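Local coordinates for insecticidal protein (Brevibacillus laterosporus, PDB 7ML9) that is an insecticidal toxin active against the western corn rootworm, probably forming beta-barrel pores in membranes like other ETX/MTX2-family toxins, at residues 91-95 with 152-158; 137-143 with 272-278; 170-174 with 217-221. All blocks are in the same frame, centred on the assembly; numbering follows the deposited sequence.

Interaction 1: 91-95 with 152-158; sequences AWATL and TTATMKF
Met-156 lies against strand 91-95 as far as its sulfur. Met-156 CB touches Ala-93 CB at 4.0 Å. Met-156 CG is 3.6 Å from Ala-93 O. The sulfur passes the peptide between Thr-94 and Leu-95, with Met-156 SD 3.7 Å from Leu-95 N. CG is anti to the backbone N (chi1 -164°), and bends at chi2 and chi3 bring SD over the peptide and turn CE away toward Phe-275. Ala-93 CB meets a methylene, Met-156 CB, and a methyl, Ala-154 CB. Leu-95 completes the apolar row: its CD1 branch reaches CB of Phe-158 at 4.0 Å, the two side chains running nearly perpendicular. At the other end Ala-91 CB and Thr-152 CG2 are tight, 3.5 Å apart.

The strands run roughly parallel, 23° apart, yet no direct hydrogen bond joins them. Three waters stand in instead, linking Ala-93 N to Thr-155 O, Ala-93 O to Lys-157 N, and Leu-95 N to Lys-157 O. The axes of the short segments approach to 5.4 Å with alanines between them, consistent with their small size, and water bridges the backbones along one side.

Strand 153-160 pairs with 165-172 as a two-stranded hairpin, while 86-115 pairs with 201-229 in the large sheet; Phe-275 of strand 266-289 packs on Leu-95, Met-156 and Phe-158.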
loop_
_atom_site.group_PDB
_atom_site.type_symbol
_atom_site.label_atom_id
_atom_site.label_comp_id
_atom_site.label_asym_id
_atom_site.label_seq_id
_atom_site.Cartn_x
_atom_site.Cartn_y
_atom_site.Cartn_z
ATOM N N ALA A 91 -4.419 -13.283 3.132
ATOM C CA ALA A 91 -3.641 -12.226 2.503
ATOM C C ALA A 91 -4.076 -10.893 3.100
ATOM O O ALA A 91 -5.261 -10.691 3.370
ATOM C CB ALA A 91 -3.814 -12.226 0.987
ATOM N N TRP A 92 -3.114 -10.002 3.325
ATOM C CA TRP A 92 -3.407 -8.730 3.974
ATOM C C TRP A 92 -2.360 -7.709 3.551
ATOM O O TRP A 92 -1.346 -8.042 2.933
ATOM C CB TRP A 92 -3.484 -8.882 5.503
ATOM C CG TRP A 92 -2.190 -9.183 6.225
ATOM C CD1 TRP A 92 -1.401 -8.291 6.904
ATOM C CD2 TRP A 92 -1.564 -10.470 6.387
ATOM N NE1 TRP A 92 -0.318 -8.937 7.461
ATOM C CE2 TRP A 92 -0.395 -10.274 7.160
ATOM C CE3 TRP A 92 -1.877 -11.762 5.949
ATOM C CZ2 TRP A 92 0.469 -11.323 7.493
ATOM C CZ3 TRP A 92 -1.021 -12.802 6.282
ATOM C CH2 TRP A 92 0.138 -12.575 7.042
ATOM N N ALA A 93 -2.621 -6.446 3.878
ATOM C CA ALA A 93 -1.723 -5.364 3.503
ATOM C C ALA A 93 -1.721 -4.336 4.616
ATOM O O ALA A 93 -2.770 -4.039 5.195
ATOM C CB ALA A 93 -2.133 -4.727 2.173
ATOM N N THR A 94 -0.538 -3.843 4.954
ATOM C CA THR A 94 -0.389 -2.928 6.071
ATOM C C THR A 94 0.449 -1.738 5.639
ATOM O O THR A 94 1.296 -1.833 4.743
ATOM C CB THR A 94 0.247 -3.601 7.306
ATOM O OG1 THR A 94 1.630 -3.876 7.054
ATOM C CG2 THR A 94 -0.465 -4.897 7.627
ATOM N N LEU A 95 0.190 -0.612 6.292
ATOM C CA LEU A 95 0.949 0.598 6.039
ATOM C C LEU A 95 2.397 0.388 6.445
ATOM O O LEU A 95 2.689 -0.184 7.499
ATOM C CB LEU A 95 0.337 1.765 6.814
ATOM C CG LEU A 95 0.977 3.120 6.550
ATOM C CD1 LEU A 95 0.685 3.559 5.131
ATOM C CD2 LEU A 95 0.451 4.122 7.561
ATOM N N THR A 152 -5.483 -12.530 -5.939
ATOM C CA THR A 152 -5.343 -12.232 -4.524
ATOM C C THR A 152 -5.346 -10.719 -4.365
ATOM O O THR A 152 -4.625 -10.015 -5.084
ATOM C CB THR A 152 -4.048 -12.845 -3.959
ATOM O OG1 THR A 152 -4.102 -14.271 -4.101
ATOM C CG2 THR A 152 -3.857 -12.488 -2.488
ATOM N N THR A 153 -6.188 -10.232 -3.460
ATOM C CA THR A 153 -6.351 -8.808 -3.203
ATOM C C THR A 153 -6.355 -8.588 -1.704
ATOM O O THR A 153 -6.650 -9.494 -0.916
ATOM C CB THR A 153 -7.667 -8.229 -3.785
ATOM O OG1 THR A 153 -8.790 -8.912 -3.216
ATOM C CG2 THR A 153 -7.710 -8.347 -5.290
ATOM N N ALA A 154 -6.026 -7.360 -1.312
ATOM C CA ALA A 154 -6.096 -6.988 0.090
ATOM C C ALA A 154 -6.267 -5.478 0.165
ATOM O O ALA A 154 -5.684 -4.738 -0.635
ATOM C CB ALA A 154 -4.853 -7.427 0.880
ATOM N N THR A 155 -7.055 -5.042 1.135
ATOM C CA THR A 155 -7.340 -3.630 1.337
ATOM C C THR A 155 -6.458 -3.088 2.444
ATOM O O THR A 155 -6.320 -3.709 3.503
ATOM C CB THR A 155 -8.811 -3.423 1.679
ATOM O OG1 THR A 155 -9.585 -3.817 0.543
ATOM C CG2 THR A 155 -9.081 -1.954 2.016
ATOM N N MET A 156 -5.846 -1.944 2.185
ATOM C CA MET A 156 -4.987 -1.286 3.150
ATOM C C MET A 156 -5.594 0.056 3.526
ATOM O O MET A 156 -6.036 0.805 2.654
ATOM C CB MET A 156 -3.589 -1.078 2.588
ATOM C CG MET A 156 -2.609 -0.778 3.678
ATOM S SD MET A 156 -1.315 0.293 3.090
ATOM C CE MET A 156 -2.252 1.671 2.490
ATOM N N LYS A 157 -5.609 0.350 4.821
ATOM C CA LYS A 157 -6.117 1.612 5.341
ATOM C C LYS A 157 -4.976 2.461 5.878
ATOM O O LYS A 157 -4.020 1.943 6.461
ATOM C CB LYS A 157 -7.151 1.381 6.444
ATOM C CG LYS A 157 -8.336 0.544 6.000
ATOM C CD LYS A 157 -8.947 -0.241 7.162
ATOM C CE LYS A 157 -8.880 0.514 8.483
ATOM N NZ LYS A 157 -9.545 1.847 8.407
ATOM N N PHE A 158 -5.084 3.768 5.685
ATOM C CA PHE A 158 -4.065 4.704 6.114
ATOM C C PHE A 158 -4.740 5.988 6.568
ATOM O O PHE A 158 -5.809 6.342 6.057
ATOM C CB PHE A 158 -3.064 5.006 4.987
ATOM C CG PHE A 158 -3.706 5.385 3.676
ATOM C CD1 PHE A 158 -4.238 4.415 2.837
ATOM C CD2 PHE A 158 -3.758 6.710 3.272
ATOM C CE1 PHE A 158 -4.814 4.758 1.624
ATOM C CE2 PHE A 158 -4.337 7.065 2.056
ATOM C CZ PHE A 158 -4.866 6.090 1.232
HETATM O O HOH W 1 -5.587 -6.217 4.280
HETATM O O HOH W 2 -4.536 -2.147 6.556
HETATM O O HOH W 3 -2.762 -0.511 7.348
#

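Interaction 2: 137-143 with 272-278; sequences STSNTTT and QGTFKSN
Thr-138 and Ser-277 face each other as a non-hydrogen-bonded antiparallel pair and join their hydroxyls, Thr-138 OG1 to Ser-277 OG, at 3.0 Å. This lies on the close-packed face of the two strands, which also carries Asn-140, Phe-275 and Thr-142. Asn-140 and Phe-275 bring their backbones within 4.1 Å, CA to CA, and both side chains then lead away from the pair: the Asn-140 amide to Thr-169 and the carbonyl of Glu-170, the Phe-275 ring to Phe-158 and Tyr-171. With CG between backbone N and carbonyl carbon (chi1 69°), Phe-275 stands its ring up from the sheet. Gly-273, opposite Thr-142, has no side chain to set beside it.

The other face is the more solvent-accessible, and its side chains make few polar links across. Lys-276 lays its aliphatic chain beside Ser-139, whose OG is 3.2 Å from Lys-276 CE. Toward the corner of the chain, Thr-143 and Thr-274 cross at about a right angle and touch through their CG2 methyls at 4.0 Å. At the end of the pairing, a water bridges Thr-143 OG1 and Gln-272 NE2.

Two reciprocal pairs of backbone bonds hold the middle, Ser-139 with Lys-276 and Thr-141 with Thr-274. Thr-274 N meets Thr-141 O in the carbonyl plane, whereas Thr-141 N comes to Thr-274 O from 38° above its plane. Thr-143 N still bonds Gln-272 O where the chain turns its corner. The chemistry implies a sheet seam held mainly by main-chain bonds, with one hydroxyl pair added, and with the Phe-275 ring packing on Phe-158, Met-156 and Tyr-171 of the layer against it.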
loop_
_atom_site.group_PDB
_atom_site.type_symbol
_atom_site.label_atom_id
_atom_site.label_comp_id
_atom_site.label_asym_id
_atom_site.label_seq_id
_atom_site.Cartn_x
_atom_site.Cartn_y
_atom_site.Cartn_z
ATOM N N SER A 137 -8.815 11.630 -5.229
ATOM C CA SER A 137 -8.249 10.512 -5.961
ATOM C C SER A 137 -7.386 9.697 -5.013
ATOM O O SER A 137 -6.648 10.262 -4.203
ATOM C CB SER A 137 -7.404 10.993 -7.148
ATOM O OG SER A 137 -7.237 9.967 -8.103
ATOM N N THR A 138 -7.498 8.374 -5.104
ATOM C CA THR A 138 -6.582 7.455 -4.434
ATOM C C THR A 138 -6.089 6.461 -5.467
ATOM O O THR A 138 -6.902 5.855 -6.172
ATOM C CB THR A 138 -7.258 6.704 -3.294
ATOM O OG1 THR A 138 -7.716 7.629 -2.303
ATOM C CG2 THR A 138 -6.272 5.720 -2.659
ATOM N N SER A 139 -4.773 6.299 -5.580
ATOM C CA SER A 139 -4.246 5.296 -6.488
ATOM C C SER A 139 -3.163 4.476 -5.793
ATOM O O SER A 139 -2.556 4.902 -4.800
ATOM C CB SER A 139 -3.725 5.920 -7.792
ATOM O OG SER A 139 -2.630 6.776 -7.577
ATOM N N ASN A 140 -2.947 3.268 -6.307
ATOM C CA ASN A 140 -1.897 2.408 -5.784
ATOM C C ASN A 140 -1.230 1.693 -6.953
ATOM O O ASN A 140 -1.773 1.627 -8.058
ATOM C CB ASN A 140 -2.460 1.449 -4.721
ATOM C CG ASN A 140 -3.261 0.282 -5.312
ATOM O OD1 ASN A 140 -2.826 -0.367 -6.257
ATOM N ND2 ASN A 140 -4.418 -0.006 -4.718
ATOM N N THR A 141 -0.022 1.188 -6.702
ATOM C CA THR A 141 0.722 0.377 -7.660
ATOM C C THR A 141 1.357 -0.779 -6.904
ATOM O O THR A 141 1.953 -0.566 -5.845
ATOM C CB THR A 141 1.817 1.185 -8.369
ATOM O OG1 THR A 141 1.225 2.220 -9.167
ATOM C CG2 THR A 141 2.646 0.278 -9.270
ATOM N N THR A 142 1.219 -1.991 -7.426
ATOM C CA THR A 142 1.935 -3.126 -6.855
ATOM C C THR A 142 3.337 -3.143 -7.448
ATOM O O THR A 142 3.508 -3.355 -8.654
ATOM C CB THR A 142 1.188 -4.422 -7.129
ATOM O OG1 THR A 142 -0.098 -4.362 -6.496
ATOM C CG2 THR A 142 1.985 -5.610 -6.557
ATOM N N THR A 143 4.338 -2.866 -6.614
ATOM C CA THR A 143 5.700 -2.707 -7.106
ATOM C C THR A 143 6.528 -3.979 -6.970
ATOM O O THR A 143 7.419 -4.217 -7.789
ATOM C CB THR A 143 6.402 -1.559 -6.357
ATOM O OG1 THR A 143 6.322 -1.788 -4.946
ATOM C CG2 THR A 143 5.723 -0.194 -6.674
ATOM N N GLN A 272 5.250 -5.686 -1.989
ATOM C CA GLN A 272 5.262 -4.254 -1.706
ATOM C C GLN A 272 4.380 -3.507 -2.695
ATOM O O GLN A 272 4.266 -3.884 -3.864
ATOM C CB GLN A 272 6.672 -3.661 -1.797
ATOM C CG GLN A 272 7.367 -3.468 -0.473
ATOM C CD GLN A 272 8.818 -3.056 -0.652
ATOM O OE1 GLN A 272 9.728 -3.649 -0.057
ATOM N NE2 GLN A 272 9.041 -2.028 -1.476
ATOM N N GLY A 273 3.814 -2.390 -2.226
ATOM C CA GLY A 273 3.127 -1.468 -3.107
ATOM C C GLY A 273 3.373 -0.027 -2.691
ATOM O O GLY A 273 3.983 0.250 -1.650
ATOM N N THR A 274 2.916 0.890 -3.546
ATOM C CA THR A 274 2.915 2.316 -3.252
ATOM C C THR A 274 1.483 2.827 -3.335
ATOM O O THR A 274 0.604 2.165 -3.890
ATOM C CB THR A 274 3.801 3.119 -4.227
ATOM O OG1 THR A 274 3.409 2.850 -5.582
ATOM C CG2 THR A 274 5.269 2.781 -4.043
ATOM N N PHE A 275 1.242 4.003 -2.759
ATOM C CA PHE A 275 -0.081 4.614 -2.878
ATOM C C PHE A 275 0.053 6.127 -2.826
ATOM O O PHE A 275 1.059 6.672 -2.365
ATOM C CB PHE A 275 -1.038 4.148 -1.775
ATOM C CG PHE A 275 -0.667 4.660 -0.410
ATOM C CD1 PHE A 275 0.223 3.954 0.384
ATOM C CD2 PHE A 275 -1.196 5.854 0.074
ATOM C CE1 PHE A 275 0.579 4.421 1.640
ATOM C CE2 PHE A 275 -0.844 6.331 1.324
ATOM C CZ PHE A 275 0.043 5.611 2.115
ATOM N N LYS A 276 -0.984 6.805 -3.303
ATOM C CA LYS A 276 -1.037 8.257 -3.168
ATOM C C LYS A 276 -2.496 8.677 -3.138
ATOM O O LYS A 276 -3.377 7.950 -3.607
ATOM C CB LYS A 276 -0.291 8.960 -4.299
ATOM C CG LYS A 276 -0.832 8.660 -5.669
ATOM C CD LYS A 276 -0.082 9.451 -6.720
ATOM C CE LYS A 276 -0.461 8.996 -8.122
ATOM N NZ LYS A 276 -0.558 10.132 -9.079
ATOM N N SER A 277 -2.745 9.860 -2.577
ATOM C CA SER A 277 -4.115 10.316 -2.388
ATOM C C SER A 277 -4.113 11.837 -2.290
ATOM O O SER A 277 -3.138 12.432 -1.827
ATOM C CB SER A 277 -4.720 9.686 -1.138
ATOM O OG SER A 277 -6.118 9.842 -1.091
ATOM N N ASN A 278 -5.198 12.463 -2.754
ATOM C CA ASN A 278 -5.329 13.914 -2.648
ATOM C C ASN A 278 -6.744 14.285 -2.215
ATOM O O ASN A 278 -7.708 13.541 -2.434
ATOM C CB ASN A 278 -4.984 14.613 -3.953
ATOM C CG ASN A 278 -6.015 14.351 -5.029
ATOM O OD1 ASN A 278 -5.946 13.330 -5.716
ATOM N ND2 ASN A 278 -6.985 15.258 -5.175
HETATM O O HOH W 4 7.699 -0.003 -3.238
#

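Interaction 3: 170-174 with 217-221; sequences EYNFQ and ANLYA
Two aromatic rings, Tyr-171 and Phe-173, each take Leu-219 on one face. Leu-219 CD2 lies over the Tyr-171 ring, 4.0 Å from its centroid and 24° off the normal, displaced toward the CG side. Leu-219 CB covers Phe-173 in the same manner, 4.1 Å from the centroid. One leucine therefore makes two CH-pi contacts, through a methyl to the first ring and a methylene to the second.

At the edge of Phe-173, near the ring plane, comes the carbonyl oxygen of Tyr-220, 3.4 Å from Phe-173 CE2; the methyl of Ala-221 approaches that edge more distantly. Ala-217 CB comes obliquely to the far end of the tyrosine, 3.3 Å from Tyr-171 OH.

The Leu-219 backbone sets CB over the Phe-173 face; with CG beside the backbone N (chi1 -47°), CD2 reaches the Tyr-171 ring. The tyrosine side chain lies across the leucine, whereas those of Phe-173 and Leu-219 run antiparallel, side by side. Around Phe-173, Asn-172 OD1 accepts from Gln-174 N at 3.0 Å, an Asx turn that shapes the chain where strand 165-172 has ended.

No hydrogen bond crosses between 170-174 and 217-221. The Tyr-171 hydroxyl makes a weak one to the carbonyl of Thr-274 instead, so its buried polar end has a partner in strand 266-289. Chemically, this is an apolar join between the hairpin, with the loop that follows it, and the large sheet: dispersion and CH-pi contacts carry it, and the Tyr-220 carbonyl beside the ring edge is consistent with a mild electrostatic attraction to the ring hydrogens.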
loop_
_atom_site.group_PDB
_atom_site.type_symbol
_atom_site.label_atom_id
_atom_site.label_comp_id
_atom_site.label_asym_id
_atom_site.label_seq_id
_atom_site.Cartn_x
_atom_site.Cartn_y
_atom_site.Cartn_z
ATOM N N GLU A 170 -7.249 -0.829 -2.382
ATOM C CA GLU A 170 -7.228 -2.278 -2.552
ATOM C C GLU A 170 -6.121 -2.658 -3.526
ATOM O O GLU A 170 -6.127 -2.227 -4.686
ATOM C CB GLU A 170 -8.576 -2.807 -3.042
ATOM C CG GLU A 170 -8.627 -4.330 -3.080
ATOM C CD GLU A 170 -10.000 -4.875 -3.425
ATOM O OE1 GLU A 170 -10.648 -4.318 -4.338
ATOM O OE2 GLU A 170 -10.430 -5.856 -2.772
ATOM N N TYR A 171 -5.167 -3.452 -3.047
ATOM C CA TYR A 171 -4.076 -3.927 -3.879
ATOM C C TYR A 171 -4.465 -5.233 -4.548
ATOM O O TYR A 171 -5.065 -6.107 -3.918
ATOM C CB TYR A 171 -2.811 -4.157 -3.044
ATOM C CG TYR A 171 -2.105 -2.891 -2.673
ATOM C CD1 TYR A 171 -1.178 -2.320 -3.524
ATOM C CD2 TYR A 171 -2.383 -2.255 -1.476
ATOM C CE1 TYR A 171 -0.538 -1.150 -3.188
ATOM C CE2 TYR A 171 -1.750 -1.088 -1.133
ATOM C CZ TYR A 171 -0.835 -0.541 -1.990
ATOM O OH TYR A 171 -0.197 0.628 -1.645
ATOM N N ASN A 172 -4.130 -5.354 -5.824
ATOM C CA ASN A 172 -4.062 -6.647 -6.487
ATOM C C ASN A 172 -2.603 -7.088 -6.484
ATOM O O ASN A 172 -1.726 -6.347 -6.942
ATOM C CB ASN A 172 -4.608 -6.577 -7.914
ATOM C CG ASN A 172 -4.728 -7.947 -8.559
ATOM O OD1 ASN A 172 -3.778 -8.735 -8.553
ATOM N ND2 ASN A 172 -5.905 -8.245 -9.105
ATOM N N PHE A 173 -2.352 -8.300 -5.979
ATOM C CA PHE A 173 -0.984 -8.736 -5.709
ATOM C C PHE A 173 -0.178 -9.013 -6.971
ATOM O O PHE A 173 1.036 -9.211 -6.868
ATOM C CB PHE A 173 -0.994 -9.978 -4.811
ATOM C CG PHE A 173 -1.231 -9.684 -3.343
ATOM C CD1 PHE A 173 -1.930 -8.555 -2.928
ATOM C CD2 PHE A 173 -0.750 -10.548 -2.374
ATOM C CE1 PHE A 173 -2.146 -8.297 -1.573
ATOM C CE2 PHE A 173 -0.956 -10.302 -1.021
ATOM C CZ PHE A 173 -1.654 -9.168 -0.614
ATOM N N GLN A 174 -0.783 -9.027 -8.155
ATOM C CA GLN A 174 0.014 -9.263 -9.353
ATOM C C GLN A 174 0.945 -8.089 -9.618
ATOM O O GLN A 174 0.549 -6.922 -9.492
ATOM C CB GLN A 174 -0.878 -9.504 -10.570
ATOM C CG GLN A 174 -0.096 -9.670 -11.879
ATOM C CD GLN A 174 -0.990 -9.708 -13.118
ATOM O OE1 GLN A 174 -2.036 -10.365 -13.130
ATOM N NE2 GLN A 174 -0.573 -9.006 -14.168
ATOM N N ALA A 217 3.226 0.304 1.092
ATOM C CA ALA A 217 2.455 -0.749 1.718
ATOM C C ALA A 217 3.271 -2.035 1.695
ATOM O O ALA A 217 3.997 -2.290 0.731
ATOM C CB ALA A 217 1.135 -0.960 0.986
ATOM N N ASN A 218 3.160 -2.825 2.765
ATOM C CA ASN A 218 3.603 -4.216 2.743
ATOM C C ASN A 218 2.432 -5.115 2.366
ATOM O O ASN A 218 1.333 -4.983 2.919
ATOM C CB ASN A 218 4.157 -4.640 4.098
ATOM C CG ASN A 218 5.397 -3.890 4.478
ATOM O OD1 ASN A 218 5.560 -3.507 5.632
ATOM N ND2 ASN A 218 6.271 -3.652 3.514
ATOM N N LEU A 219 2.665 -6.020 1.428
ATOM C CA LEU A 219 1.690 -7.019 1.004
ATOM C C LEU A 219 2.141 -8.375 1.539
ATOM O O LEU A 219 3.323 -8.721 1.423
ATOM C CB LEU A 219 1.588 -7.053 -0.520
ATOM C CG LEU A 219 1.454 -5.670 -1.183
ATOM C CD1 LEU A 219 1.407 -5.822 -2.689
ATOM C CD2 LEU A 219 0.216 -4.972 -0.679
ATOM N N TYR A 220 1.223 -9.119 2.159
ATOM C CA TYR A 220 1.570 -10.371 2.836
ATOM C C TYR A 220 0.613 -11.464 2.399
ATOM O O TYR A 220 -0.590 -11.231 2.257
ATOM C CB TYR A 220 1.494 -10.258 4.375
ATOM C CG TYR A 220 2.483 -9.311 5.003
ATOM C CD1 TYR A 220 3.825 -9.635 5.095
ATOM C CD2 TYR A 220 2.069 -8.082 5.518
ATOM C CE1 TYR A 220 4.735 -8.777 5.684
ATOM C CE2 TYR A 220 2.974 -7.216 6.104
ATOM C CZ TYR A 220 4.303 -7.567 6.188
ATOM O OH TYR A 220 5.208 -6.703 6.761
ATOM N N ALA A 221 1.132 -12.665 2.197
ATOM C CA ALA A 221 0.265 -13.819 2.024
ATOM C C ALA A 221 0.795 -14.940 2.903
ATOM O O ALA A 221 2.011 -15.163 2.966
ATOM C CB ALA A 221 0.198 -14.245 0.551
#

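All three contacts lie near the middle of this elongated chain: the centres of interactions 1 and 3 are 6 Å apart, and each is about 11 Å from that of interaction 2. Interaction 2 is a seam inside the large sheet, between strands 130-147 and 266-289. Interactions 1 and 3 dock the hairpin of strands 153-160 and 165-172 onto the same sheet, through its strands 86-115 and 201-229. Along the chain, interaction 1 closes before interaction 3 opens, interactions 1 and 2 alternate, and interaction 3 is nested within interaction 2. In aerolysin-type toxins a hairpin packed on the sheet refolds into the pore barrel; if this one does the same, interactions 1 and 3 would have to part.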